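Local coordinates for cobalamin biosynthesis protein CobN (Mycobacterium tuberculosis, PDB 7C6O) that is the large, catalytic subunit of cobaltochelatase and probably inserts cobalt into the corrin ring during cobalamin biosynthesis, at residues I53-S58 / Y62-P67; I139-A142 / N148-E151; A983-G986 / R990-T993; W1188-M1193 / L1222-D1227; E1195-A1200 / D1215-V1220. One frame throughout, in Å; residues are numbered along the deposited sequence. Where two conformers were deposited one is given.

How the contacts relate
From the N terminus, contact 1 closes the short turn between helix 49-58 and strand 62-65 of a beta-alpha-beta unit, and contact 2 then closes the hairpin of helices 131-143 and 146-161. The two are in series and touch through Tyr62 and Leu149. Contact 3, centred about 51 Å from the centre of contact 1, folds helix 973-985 against helix 988-991. At the C terminus contact 5 is nested inside the loop closed by contact 4. Both join helices 1187-1203 and 1211-1226, and Leu1190 of contact 4 packs on Val1220 of contact 5. These last two lie across the chain's centre from contacts 1 and 2.

Contact 1 of 5, residues I53-S58 / Y62-P67; sequences ISARSS and YRWANP
Ala55 and Arg56 meet Tyr62 and Trp64 where helix 49-58 turns back onto strand 62-65, the second half of a beta-alpha-beta unit begun by strand 42-46. Helix and strand run nearly antiparallel, their axes 8.6 Å apart at closest. The tight part is at Ala55, whose methyl sits over one face of the Tyr62 ring in a CH-pi contact, CB 3.9 Å from the ring centroid; beside it Tyr62 CD2 lies 3.7 Å from Ala55 O. Beyond this patch, Tyr62 OH bonds to Leu149 O, and Leu149 also packs on Ala55.

The looser, partly exposed side belongs to Arg56 and Trp64. With Trp64 CG between the backbone N and the carbonyl carbon (chi1 50°), the indole swings back toward the helix. Arg56 CB lies over the face of its six-membered ring, 4.0 Å from the centroid, and Arg56 CG reaches Trp64 CH2 at 3.6 Å. The aliphatic part alone does the touching: the chain bends at chi3, the guanidinium stands almost perpendicular to the indole, and NH1 leaves for a salt bridge with Asp332. At the ring edge of Tyr62, Ser58 OG lies 3.6 Å from Tyr62 CD2 while donating a 2.7 Å hydrogen bond to Ala55 O.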
# COMPACT_ATOMS: atom_id res chain seq x y z
N ILE A 53 -22.30 -22.99 -23.48
CA ILE A 53 -22.25 -21.67 -24.09
C ILE A 53 -21.89 -21.77 -25.56
O ILE A 53 -22.45 -21.06 -26.41
CB ILE A 53 -21.28 -20.76 -23.31
CG1 ILE A 53 -21.75 -20.61 -21.86
CG2 ILE A 53 -21.17 -19.40 -23.98
CD1 ILE A 53 -20.77 -19.86 -20.98
N SER A 54 -20.95 -22.66 -25.90
CA SER A 54 -20.63 -22.91 -27.30
C SER A 54 -21.85 -23.38 -28.07
O SER A 54 -22.07 -22.97 -29.22
CB SER A 54 -19.51 -23.94 -27.41
OG SER A 54 -18.29 -23.46 -26.87
N ALA A 55 -22.66 -24.25 -27.46
CA ALA A 55 -23.89 -24.70 -28.11
C ALA A 55 -24.85 -23.54 -28.31
O ALA A 55 -25.50 -23.42 -29.36
CB ALA A 55 -24.54 -25.81 -27.28
N ARG A 56 -24.97 -22.66 -27.30
CA ARG A 56 -25.80 -21.47 -27.44
C ARG A 56 -25.28 -20.56 -28.55
O ARG A 56 -26.06 -20.07 -29.37
CB ARG A 56 -25.87 -20.72 -26.12
CG ARG A 56 -26.78 -19.49 -26.14
CD ARG A 56 -26.80 -18.81 -24.78
NE ARG A 56 -25.53 -18.15 -24.48
CZ ARG A 56 -25.24 -17.60 -23.31
NH1 ARG A 56 -26.13 -17.62 -22.32
NH2 ARG A 56 -24.06 -17.02 -23.12
N SER A 57 -23.97 -20.34 -28.59
CA SER A 57 -23.38 -19.49 -29.62
C SER A 57 -23.52 -20.07 -31.02
O SER A 57 -23.49 -19.31 -31.99
CB SER A 57 -21.89 -19.25 -29.32
OG SER A 57 -21.71 -18.51 -28.12
N SER A 58 -23.69 -21.39 -31.14
CA SER A 58 -23.68 -22.02 -32.46
C SER A 58 -24.91 -21.65 -33.28
O SER A 58 -24.87 -21.70 -34.51
CB SER A 58 -23.60 -23.54 -32.32
OG SER A 58 -24.86 -24.08 -31.93
N TYR A 62 -30.29 -26.40 -30.09
CA TYR A 62 -29.82 -27.11 -28.91
C TYR A 62 -30.66 -26.76 -27.70
O TYR A 62 -31.13 -25.62 -27.56
CB TYR A 62 -28.36 -26.75 -28.59
CG TYR A 62 -27.27 -27.49 -29.32
CD1 TYR A 62 -26.94 -28.80 -28.98
CD2 TYR A 62 -26.50 -26.86 -30.29
CE1 TYR A 62 -25.92 -29.48 -29.62
CE2 TYR A 62 -25.47 -27.53 -30.94
CZ TYR A 62 -25.18 -28.83 -30.60
OH TYR A 62 -24.16 -29.50 -31.24
N ARG A 63 -30.87 -27.74 -26.83
CA ARG A 63 -31.21 -27.51 -25.44
C ARG A 63 -29.99 -27.88 -24.60
O ARG A 63 -29.23 -28.78 -24.96
CB ARG A 63 -32.42 -28.34 -25.00
CG ARG A 63 -33.66 -28.18 -25.86
CD ARG A 63 -34.26 -26.79 -25.74
NE ARG A 63 -35.44 -26.67 -26.60
CZ ARG A 63 -35.39 -26.31 -27.88
NH1 ARG A 63 -34.23 -26.04 -28.45
NH2 ARG A 63 -36.51 -26.23 -28.58
N TRP A 64 -29.81 -27.19 -23.48
CA TRP A 64 -28.62 -27.42 -22.68
C TRP A 64 -28.94 -27.37 -21.20
O TRP A 64 -29.85 -26.66 -20.76
CB TRP A 64 -27.51 -26.41 -23.00
CG TRP A 64 -27.98 -25.00 -22.98
CD1 TRP A 64 -28.14 -24.21 -21.88
CD2 TRP A 64 -28.35 -24.20 -24.11
NE1 TRP A 64 -28.59 -22.97 -22.26
CE2 TRP A 64 -28.73 -22.94 -23.62
CE3 TRP A 64 -28.40 -24.44 -25.49
CZ2 TRP A 64 -29.15 -21.91 -24.46
CZ3 TRP A 64 -28.82 -23.42 -26.32
CH2 TRP A 64 -29.19 -22.17 -25.81
N ALA A 65 -28.15 -28.11 -20.43
CA ALA A 65 -28.22 -28.09 -18.97
C ALA A 65 -26.95 -28.71 -18.42
O ALA A 65 -26.35 -29.58 -19.06
CB ALA A 65 -29.46 -28.83 -18.45
N ASN A 66 -26.56 -28.25 -17.24
CA ASN A 66 -25.42 -28.83 -16.54
C ASN A 66 -25.91 -29.90 -15.58
O ASN A 66 -26.71 -29.60 -14.69
CB ASN A 66 -24.66 -27.75 -15.78
CG ASN A 66 -23.31 -28.23 -15.29
OD1 ASN A 66 -23.18 -29.34 -14.77
ND2 ASN A 66 -22.29 -27.39 -15.44
N PRO A 67 -25.47 -31.16 -15.73
CA PRO A 67 -25.97 -32.23 -14.84
C PRO A 67 -25.72 -31.97 -13.37
O PRO A 67 -26.44 -32.53 -12.53
CB PRO A 67 -25.21 -33.47 -15.33
CG PRO A 67 -24.83 -33.16 -16.73
CD PRO A 67 -24.57 -31.68 -16.77

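Contact 2 of 5, residues I139-A142 / N148-E151; sequences IYLA and NLRE
Tyr140 and Asn148 bring the backbones of helices 131-143 and 146-161 close together, their CA atoms 5.4 Å apart. Just five residues separate the two segments, so this is the neck of a tight helical hairpin in the N-terminal part of the chain. The backbone itself takes part: Tyr140 O packs against Asn148 CB at 3.4 Å, and Asn148 O approaches Tyr140 CD1 at 3.5 Å.

Among the side chains, the Tyr140 ring carries much of the contact. Its CG stands anti to the carbonyl carbon (chi1 -85°), which carries the ring along the second helix past Asn148 to Glu151, where Tyr140 CE1 meets Glu151 CB at 3.8 Å. Both neighbours approach the ring obliquely, and the amide plane of Asn148 is turned 72° from it. Glu151 touches through its CB; the chain then bends at chi2 and takes the carboxylate away, OE1 accepting a hydrogen bond from Thr168 N. Tyr140 OH bonds to the carbonyl of the same Thr168. Deeper in, Leu141 and Leu149 meet crosswise, their CD2 methyls 4.1 Å apart, and Leu149 continues onto Ser54 and Ala55 of helix 49-58.

Within the hairpin the meeting is one of van der Waals packing, while its polar ends are satisfied outside. Asn148 ND2 donates to two carbonyl oxygens, Gly144 O in the turn and Val171 O, which would hold the amide's orientation. Thr168 uses both its N-H and its C=O here, so backbone groups of one residue satisfy the polar ends of Tyr140 and Glu151.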
# COMPACT_ATOMS: atom_id res chain seq x y z
N ILE A 139 -14.68 -36.21 -30.26
CA ILE A 139 -13.67 -35.34 -30.84
C ILE A 139 -14.22 -33.93 -31.04
O ILE A 139 -13.54 -32.94 -30.74
CB ILE A 139 -13.14 -35.95 -32.15
CG1 ILE A 139 -12.47 -37.30 -31.86
CG2 ILE A 139 -12.17 -35.00 -32.83
CD1 ILE A 139 -12.01 -38.05 -33.10
N TYR A 140 -15.45 -33.82 -31.56
CA TYR A 140 -16.07 -32.51 -31.71
C TYR A 140 -16.04 -31.72 -30.41
O TYR A 140 -15.70 -30.53 -30.39
CB TYR A 140 -17.52 -32.65 -32.19
CG TYR A 140 -17.74 -32.80 -33.67
CD1 TYR A 140 -17.48 -31.75 -34.55
CD2 TYR A 140 -18.25 -33.98 -34.20
CE1 TYR A 140 -17.70 -31.88 -35.91
CE2 TYR A 140 -18.48 -34.12 -35.56
CZ TYR A 140 -18.20 -33.07 -36.41
OH TYR A 140 -18.43 -33.22 -37.76
N LEU A 141 -16.40 -32.38 -29.31
CA LEU A 141 -16.49 -31.70 -28.02
C LEU A 141 -15.13 -31.51 -27.37
O LEU A 141 -14.92 -30.52 -26.67
CB LEU A 141 -17.43 -32.48 -27.10
CG LEU A 141 -18.90 -32.44 -27.56
CD1 LEU A 141 -19.72 -33.55 -26.92
CD2 LEU A 141 -19.50 -31.07 -27.25
N ALA A 142 -14.20 -32.44 -27.58
CA ALA A 142 -12.86 -32.29 -27.03
C ALA A 142 -12.17 -31.06 -27.61
O ALA A 142 -11.57 -30.27 -26.88
CB ALA A 142 -12.03 -33.55 -27.29
N ASN A 148 -17.27 -26.22 -33.94
CA ASN A 148 -17.44 -27.65 -33.72
C ASN A 148 -18.81 -27.97 -33.14
O ASN A 148 -19.41 -29.00 -33.47
CB ASN A 148 -16.34 -28.18 -32.81
CG ASN A 148 -15.04 -28.40 -33.56
OD1 ASN A 148 -15.04 -28.78 -34.73
ND2 ASN A 148 -13.92 -28.17 -32.89
N LEU A 149 -19.33 -27.10 -32.26
CA LEU A 149 -20.67 -27.34 -31.72
C LEU A 149 -21.74 -27.21 -32.79
O LEU A 149 -22.74 -27.93 -32.76
CB LEU A 149 -20.95 -26.38 -30.56
CG LEU A 149 -20.72 -26.93 -29.14
CD1 LEU A 149 -21.70 -28.05 -28.83
CD2 LEU A 149 -19.28 -27.40 -28.96
N ARG A 150 -21.53 -26.31 -33.76
CA ARG A 150 -22.49 -26.17 -34.85
C ARG A 150 -22.46 -27.40 -35.76
O ARG A 150 -23.51 -27.95 -36.11
CB ARG A 150 -22.20 -24.90 -35.65
CG ARG A 150 -23.09 -24.72 -36.87
CD ARG A 150 -22.87 -23.37 -37.54
NE ARG A 150 -21.49 -22.91 -37.44
CZ ARG A 150 -21.10 -21.88 -36.70
NH1 ARG A 150 -21.98 -21.19 -36.00
NH2 ARG A 150 -19.82 -21.54 -36.66
N GLU A 151 -21.26 -27.85 -36.13
CA GLU A 151 -21.16 -29.02 -36.99
C GLU A 151 -21.55 -30.30 -36.26
O GLU A 151 -22.08 -31.23 -36.88
CB GLU A 151 -19.74 -29.15 -37.56
CG GLU A 151 -19.31 -27.95 -38.39
CD GLU A 151 -20.24 -27.69 -39.57
OE1 GLU A 151 -20.53 -28.64 -40.32
OE2 GLU A 151 -20.69 -26.53 -39.72

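Contact 3 of 5, residues A983-G986 / R990-T993; sequences AHHG and RATT
His985 offers one face of its imidazole to the guanidinium of Arg990, which lies flat on it with centres 4.2 Å apart and planes at 21°. The overlap is displaced: His985 CD2 sits over the centre of the guanidinium, 3.8 Å from Arg990 CZ, whereas Arg990 NE stands toward the rim of the imidazole. At the ring edge, near its plane, comes the backbone of the next residue, with Ala991 N 3.9 Å from His985 CE1. His985 CE1 also touches Arg990 CB at 3.7 Å and Ala991 CB at 4.2 Å, so one corner of the ring rests on the last turn of helix 988-991 while CD2 meets the charged group.

Two torsions make this possible. A chi1 of 51° tucks CG of His985 in between its own N and C, turning the ring forward across the loop, and the arginine chain bends at chi3 (52°), folding its guanidinium over the imidazole. Between them the chain leaves helix 973-985 at Gly986, whose phi is positive, and soon enters the short helix 988-991. Asp987 secures this turn: its N-H is bonded to His985 ND1, and its OD1 accepts from Arg990 N.

The bond to Asp987 N limits rotation of the ring. On the arginine side, NE forms a salt bridge with Asp1046 of helix 1044-1051, whose carboxylate would offset the guanidinium's charge and fix the plane presented to the imidazole. With ND1 accepting from Asp987 N, the imidazole is most simply read as neutral, its proton on NE2, which would ease its stacking against the cationic group.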
# COMPACT_ATOMS: atom_id res chain seq x y z
N ALA A 983 -26.63 -7.69 27.02
CA ALA A 983 -27.64 -7.41 28.03
C ALA A 983 -28.16 -5.98 27.94
O ALA A 983 -29.23 -5.68 28.47
CB ALA A 983 -27.08 -7.67 29.42
N HIS A 984 -27.42 -5.09 27.27
CA HIS A 984 -27.83 -3.69 27.20
C HIS A 984 -28.81 -3.46 26.05
O HIS A 984 -29.87 -2.84 26.24
CB HIS A 984 -26.61 -2.79 27.05
CG HIS A 984 -26.93 -1.34 26.97
ND1 HIS A 984 -27.22 -0.58 28.08
CD2 HIS A 984 -27.00 -0.50 25.91
CE1 HIS A 984 -27.46 0.67 27.71
NE2 HIS A 984 -27.33 0.75 26.40
N HIS A 985 -28.48 -3.95 24.85
CA HIS A 985 -29.29 -3.68 23.68
C HIS A 985 -29.75 -4.93 22.93
O HIS A 985 -30.50 -4.81 21.96
CB HIS A 985 -28.53 -2.77 22.70
CG HIS A 985 -27.15 -3.24 22.39
ND1 HIS A 985 -26.88 -4.48 21.87
CD2 HIS A 985 -25.95 -2.62 22.51
CE1 HIS A 985 -25.58 -4.62 21.69
NE2 HIS A 985 -24.99 -3.50 22.07
N GLY A 986 -29.31 -6.12 23.34
CA GLY A 986 -29.83 -7.35 22.76
C GLY A 986 -29.41 -7.64 21.34
O GLY A 986 -29.93 -8.59 20.74
N ARG A 990 -23.93 -6.21 17.09
CA ARG A 990 -23.35 -5.03 17.73
C ARG A 990 -22.43 -5.42 18.88
O ARG A 990 -21.38 -4.81 19.07
CB ARG A 990 -24.45 -4.10 18.22
CG ARG A 990 -25.26 -3.43 17.12
CD ARG A 990 -26.16 -2.35 17.71
NE ARG A 990 -25.40 -1.43 18.54
CZ ARG A 990 -25.93 -0.53 19.36
NH1 ARG A 990 -27.25 -0.43 19.46
NH2 ARG A 990 -25.15 0.26 20.08
N ALA A 991 -22.81 -6.45 19.64
CA ALA A 991 -22.04 -6.85 20.81
C ALA A 991 -20.68 -7.42 20.46
O ALA A 991 -19.79 -7.44 21.32
CB ALA A 991 -22.83 -7.85 21.64
N THR A 992 -20.48 -7.90 19.23
CA THR A 992 -19.20 -8.44 18.80
C THR A 992 -18.47 -7.51 17.84
O THR A 992 -17.49 -7.93 17.21
CB THR A 992 -19.39 -9.81 18.15
OG1 THR A 992 -20.25 -9.69 17.01
CG2 THR A 992 -19.98 -10.80 19.15
N THR A 993 -18.92 -6.27 17.71
CA THR A 993 -18.27 -5.31 16.82
C THR A 993 -16.99 -4.81 17.47
O THR A 993 -17.02 -4.30 18.59
CB THR A 993 -19.21 -4.16 16.50
OG1 THR A 993 -20.34 -4.66 15.76
CG2 THR A 993 -18.51 -3.11 15.66

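Contact 4 of 5, residues W1188-M1193 / L1222-D1227; sequences WALHGM and LETEGD
His1191 faces Thr1224 and Glu1225 across the antiparallel pair of helices 1187-1203 and 1211-1226, whose local axes lie 9.4 Å apart. His1191 CB packs against Thr1224 CG2 at 3.7 Å. From there CG stands anti to the backbone N (chi1 -171°), sending the ring along the second helix toward Glu1225. His1191 CD2 then rests 3.6 Å from Glu1225 CG, and at the tip His1191 NE2 donates a 3.1 Å hydrogen bond to Glu1225 OE2. The bond is nearly straight (169° at the hydrogen), lies close to the imidazole plane and uses the anti lone pair of OE2. The carboxylate plane is turned 31° from the ring.

On the more buried side, Leu1190 CD2 touches Thr1224 OG1 at 3.6 Å. That hydroxyl is hydrogen-bonded to Val1220 O one turn back, leaving the threonine to meet the first helix by packing.

The contact therefore grades from van der Waals packing around Leu1190 and Thr1224 to a polar link near the surface. The His-carboxylate bond fixes the flip of the imidazole, placing its NE2 proton toward Glu1225, and the acidic partner would tend to favour a protonated histidine.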
# COMPACT_ATOMS: atom_id res chain seq x y z
N TRP A 1188 9.30 30.27 5.38
CA TRP A 1188 7.92 29.88 5.66
C TRP A 1188 7.86 28.84 6.78
O TRP A 1188 6.99 28.91 7.66
CB TRP A 1188 7.26 29.33 4.40
CG TRP A 1188 7.44 30.22 3.20
CD1 TRP A 1188 6.63 31.25 2.81
CD2 TRP A 1188 8.49 30.15 2.23
NE1 TRP A 1188 7.12 31.83 1.66
CE2 TRP A 1188 8.26 31.17 1.29
CE3 TRP A 1188 9.61 29.32 2.07
CZ2 TRP A 1188 9.11 31.39 0.20
CZ3 TRP A 1188 10.45 29.54 0.99
CH2 TRP A 1188 10.19 30.56 0.07
N ALA A 1189 8.79 27.88 6.77
CA ALA A 1189 8.81 26.86 7.81
C ALA A 1189 9.25 27.45 9.14
O ALA A 1189 8.75 27.04 10.20
CB ALA A 1189 9.73 25.71 7.39
N LEU A 1190 10.19 28.40 9.12
CA LEU A 1190 10.59 29.08 10.35
C LEU A 1190 9.41 29.82 10.97
O LEU A 1190 9.21 29.78 12.18
CB LEU A 1190 11.74 30.04 10.06
CG LEU A 1190 12.21 30.89 11.25
CD1 LEU A 1190 12.75 30.01 12.36
CD2 LEU A 1190 13.27 31.90 10.80
N HIS A 1191 8.62 30.51 10.14
CA HIS A 1191 7.42 31.17 10.63
C HIS A 1191 6.45 30.17 11.24
O HIS A 1191 5.90 30.41 12.32
CB HIS A 1191 6.75 31.94 9.48
CG HIS A 1191 5.64 32.83 9.92
ND1 HIS A 1191 4.34 32.39 10.08
CD2 HIS A 1191 5.62 34.15 10.21
CE1 HIS A 1191 3.58 33.39 10.47
NE2 HIS A 1191 4.33 34.48 10.55
N GLY A 1192 6.24 29.03 10.58
CA GLY A 1192 5.32 28.04 11.10
C GLY A 1192 5.78 27.43 12.41
O GLY A 1192 4.96 27.12 13.28
N MET A 1193 7.10 27.24 12.57
CA MET A 1193 7.63 26.70 13.82
C MET A 1193 7.39 27.66 14.97
O MET A 1193 6.92 27.25 16.05
CB MET A 1193 9.13 26.42 13.68
CG MET A 1193 9.49 25.20 12.88
SD MET A 1193 11.25 24.82 13.07
CE MET A 1193 11.97 26.43 12.85
N LEU A 1222 7.92 38.27 13.62
CA LEU A 1222 7.90 39.59 13.02
C LEU A 1222 8.99 39.75 11.96
O LEU A 1222 8.73 40.29 10.88
CB LEU A 1222 8.06 40.66 14.11
CG LEU A 1222 7.62 42.08 13.75
CD1 LEU A 1222 6.14 42.11 13.41
CD2 LEU A 1222 7.94 43.04 14.88
N GLU A 1223 10.21 39.29 12.25
CA GLU A 1223 11.29 39.42 11.28
C GLU A 1223 11.06 38.53 10.07
O GLU A 1223 11.46 38.89 8.95
CB GLU A 1223 12.63 39.08 11.93
CG GLU A 1223 13.05 40.04 13.02
CD GLU A 1223 14.42 39.71 13.58
OE1 GLU A 1223 15.15 38.92 12.95
OE2 GLU A 1223 14.76 40.23 14.67
N THR A 1224 10.44 37.36 10.26
CA THR A 1224 10.22 36.45 9.14
C THR A 1224 9.13 36.97 8.21
O THR A 1224 9.24 36.84 6.99
CB THR A 1224 9.88 35.06 9.66
OG1 THR A 1224 10.96 34.58 10.46
CG2 THR A 1224 9.64 34.10 8.51
N GLU A 1225 8.08 37.58 8.77
CA GLU A 1225 7.13 38.29 7.94
C GLU A 1225 7.80 39.46 7.22
O GLU A 1225 7.46 39.76 6.07
CB GLU A 1225 5.95 38.78 8.78
CG GLU A 1225 5.14 37.67 9.43
CD GLU A 1225 4.12 38.19 10.43
OE1 GLU A 1225 4.09 39.42 10.65
OE2 GLU A 1225 3.37 37.37 11.00
N GLY A 1226 8.75 40.11 7.88
CA GLY A 1226 9.43 41.25 7.27
C GLY A 1226 10.46 40.83 6.24
O GLY A 1226 10.63 41.49 5.21
N ASP A 1227 11.16 39.73 6.50
CA ASP A 1227 12.08 39.19 5.50
C ASP A 1227 11.35 38.74 4.26
O ASP A 1227 11.92 38.72 3.16
CB ASP A 1227 12.88 38.02 6.08
CG ASP A 1227 14.03 38.48 6.95
OD1 ASP A 1227 14.66 39.52 6.65
OD2 ASP A 1227 14.33 37.78 7.94

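Contact 5 of 5, residues E1195-A1200 / D1215-V1220; sequences ERLLEA and DGLRQV
A C-terminal helical hairpin, formed by helices 1187-1203 and 1211-1226, is packed here through leucines near its turn. The local axes lie 9.7 Å apart and run roughly antiparallel, crossing at -145°. Leu1198 and Leu1217 lie alongside each other, pointing opposite ways, and the branch point of one meets the stem of the other: Leu1198 CG is 3.8 Å from Leu1217 CB. Further inward, Leu1197 lies athwart Leu1217, with Leu1197 CB 3.9 Å from Leu1217 CD1 and Leu1197 CD1 4.1 Å from Leu1217 CD2. Leu1217 thus receives both leucines of the first helix, one at its stem and one at its methyls. Thr1169 of helix 1162-1174 touches Leu1197 and Leu1217 as well, joining the hairpin to the neighbouring helices.

Toward solvent the contact thins out to Arg1218. Its CG stands anti to the carbonyl carbon (chi1 -60°) and the chain runs extended to NE, so that its aliphatic stem borders Leu1198, Arg1218 CG lying 4.0 Å from Leu1198 CD1. The charged end turns back along its own helix, where Arg1218 NH1 forms a 2.8 Å salt bridge with Asp1215 OD1.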
# COMPACT_ATOMS: atom_id res chain seq x y z
N GLU A 1195 5.19 30.02 15.14
CA GLU A 1195 3.75 30.08 15.37
C GLU A 1195 3.26 28.87 16.16
O GLU A 1195 2.46 29.01 17.09
CB GLU A 1195 3.02 30.18 14.04
CG GLU A 1195 1.75 31.01 14.08
CD GLU A 1195 1.10 31.14 12.72
OE1 GLU A 1195 0.81 30.10 12.10
OE2 GLU A 1195 0.90 32.28 12.26
N ARG A 1196 3.74 27.67 15.81
CA ARG A 1196 3.27 26.47 16.49
C ARG A 1196 3.73 26.44 17.95
O ARG A 1196 2.96 26.02 18.83
CB ARG A 1196 3.74 25.22 15.75
CG ARG A 1196 3.08 23.94 16.25
CD ARG A 1196 1.62 23.88 15.83
NE ARG A 1196 1.49 23.51 14.42
CZ ARG A 1196 0.34 23.50 13.76
NH1 ARG A 1196 -0.79 23.85 14.37
NH2 ARG A 1196 0.31 23.14 12.48
N LEU A 1197 4.96 26.86 18.22
CA LEU A 1197 5.44 26.87 19.59
C LEU A 1197 4.68 27.90 20.42
O LEU A 1197 4.36 27.65 21.59
CB LEU A 1197 6.95 27.14 19.62
CG LEU A 1197 7.80 26.03 18.99
CD1 LEU A 1197 9.18 26.55 18.61
CD2 LEU A 1197 7.91 24.84 19.93
N LEU A 1198 4.37 29.06 19.83
CA LEU A 1198 3.52 30.02 20.51
C LEU A 1198 2.11 29.48 20.71
O LEU A 1198 1.46 29.81 21.71
CB LEU A 1198 3.49 31.34 19.74
CG LEU A 1198 4.76 32.18 19.88
CD1 LEU A 1198 4.82 33.23 18.78
CD2 LEU A 1198 4.80 32.84 21.25
N GLU A 1199 1.62 28.64 19.79
CA GLU A 1199 0.32 28.02 19.99
C GLU A 1199 0.35 27.04 21.16
O GLU A 1199 -0.61 26.96 21.94
CB GLU A 1199 -0.16 27.31 18.72
CG GLU A 1199 -1.49 26.58 18.90
CD GLU A 1199 -1.92 25.79 17.68
OE1 GLU A 1199 -3.01 25.17 17.73
OE2 GLU A 1199 -1.18 25.77 16.67
N ALA A 1200 1.44 26.28 21.30
CA ALA A 1200 1.56 25.37 22.43
C ALA A 1200 1.54 26.13 23.75
O ALA A 1200 0.93 25.68 24.73
CB ALA A 1200 2.83 24.54 22.31
N ASP A 1215 8.89 36.19 23.97
CA ASP A 1215 9.23 37.42 23.25
C ASP A 1215 10.16 37.13 22.08
O ASP A 1215 10.01 37.71 21.00
CB ASP A 1215 9.86 38.44 24.20
CG ASP A 1215 8.87 38.99 25.22
OD1 ASP A 1215 7.65 38.94 24.95
OD2 ASP A 1215 9.32 39.48 26.27
N GLY A 1216 11.13 36.24 22.28
CA GLY A 1216 12.00 35.85 21.18
C GLY A 1216 11.24 35.18 20.06
O GLY A 1216 11.51 35.43 18.88
N LEU A 1217 10.27 34.33 20.40
CA LEU A 1217 9.47 33.68 19.37
C LEU A 1217 8.63 34.69 18.60
O LEU A 1217 8.53 34.61 17.37
CB LEU A 1217 8.57 32.61 20.01
CG LEU A 1217 9.29 31.32 20.40
CD1 LEU A 1217 8.40 30.42 21.24
CD2 LEU A 1217 9.76 30.59 19.15
N ARG A 1218 8.02 35.65 19.30
CA ARG A 1218 7.24 36.67 18.61
C ARG A 1218 8.12 37.54 17.72
O ARG A 1218 7.69 37.96 16.64
CB ARG A 1218 6.50 37.54 19.64
CG ARG A 1218 5.52 36.76 20.51
CD ARG A 1218 4.75 37.69 21.44
NE ARG A 1218 3.97 36.94 22.43
CZ ARG A 1218 4.30 36.81 23.71
NH1 ARG A 1218 5.40 37.40 24.17
NH2 ARG A 1218 3.53 36.11 24.53
N GLN A 1219 9.35 37.81 18.15
CA GLN A 1219 10.27 38.57 17.31
C GLN A 1219 10.61 37.81 16.04
O GLN A 1219 10.69 38.40 14.95
CB GLN A 1219 11.55 38.90 18.09
CG GLN A 1219 12.66 39.51 17.25
CD GLN A 1219 12.38 40.95 16.85
OE1 GLN A 1219 11.41 41.55 17.31
NE2 GLN A 1219 13.23 41.49 15.99
N VAL A 1220 10.81 36.49 16.14
CA VAL A 1220 11.08 35.68 14.95
C VAL A 1220 9.91 35.76 13.99
O VAL A 1220 10.10 35.91 12.77
CB VAL A 1220 11.39 34.23 15.36
CG1 VAL A 1220 11.51 33.35 14.12
CG2 VAL A 1220 12.68 34.16 16.18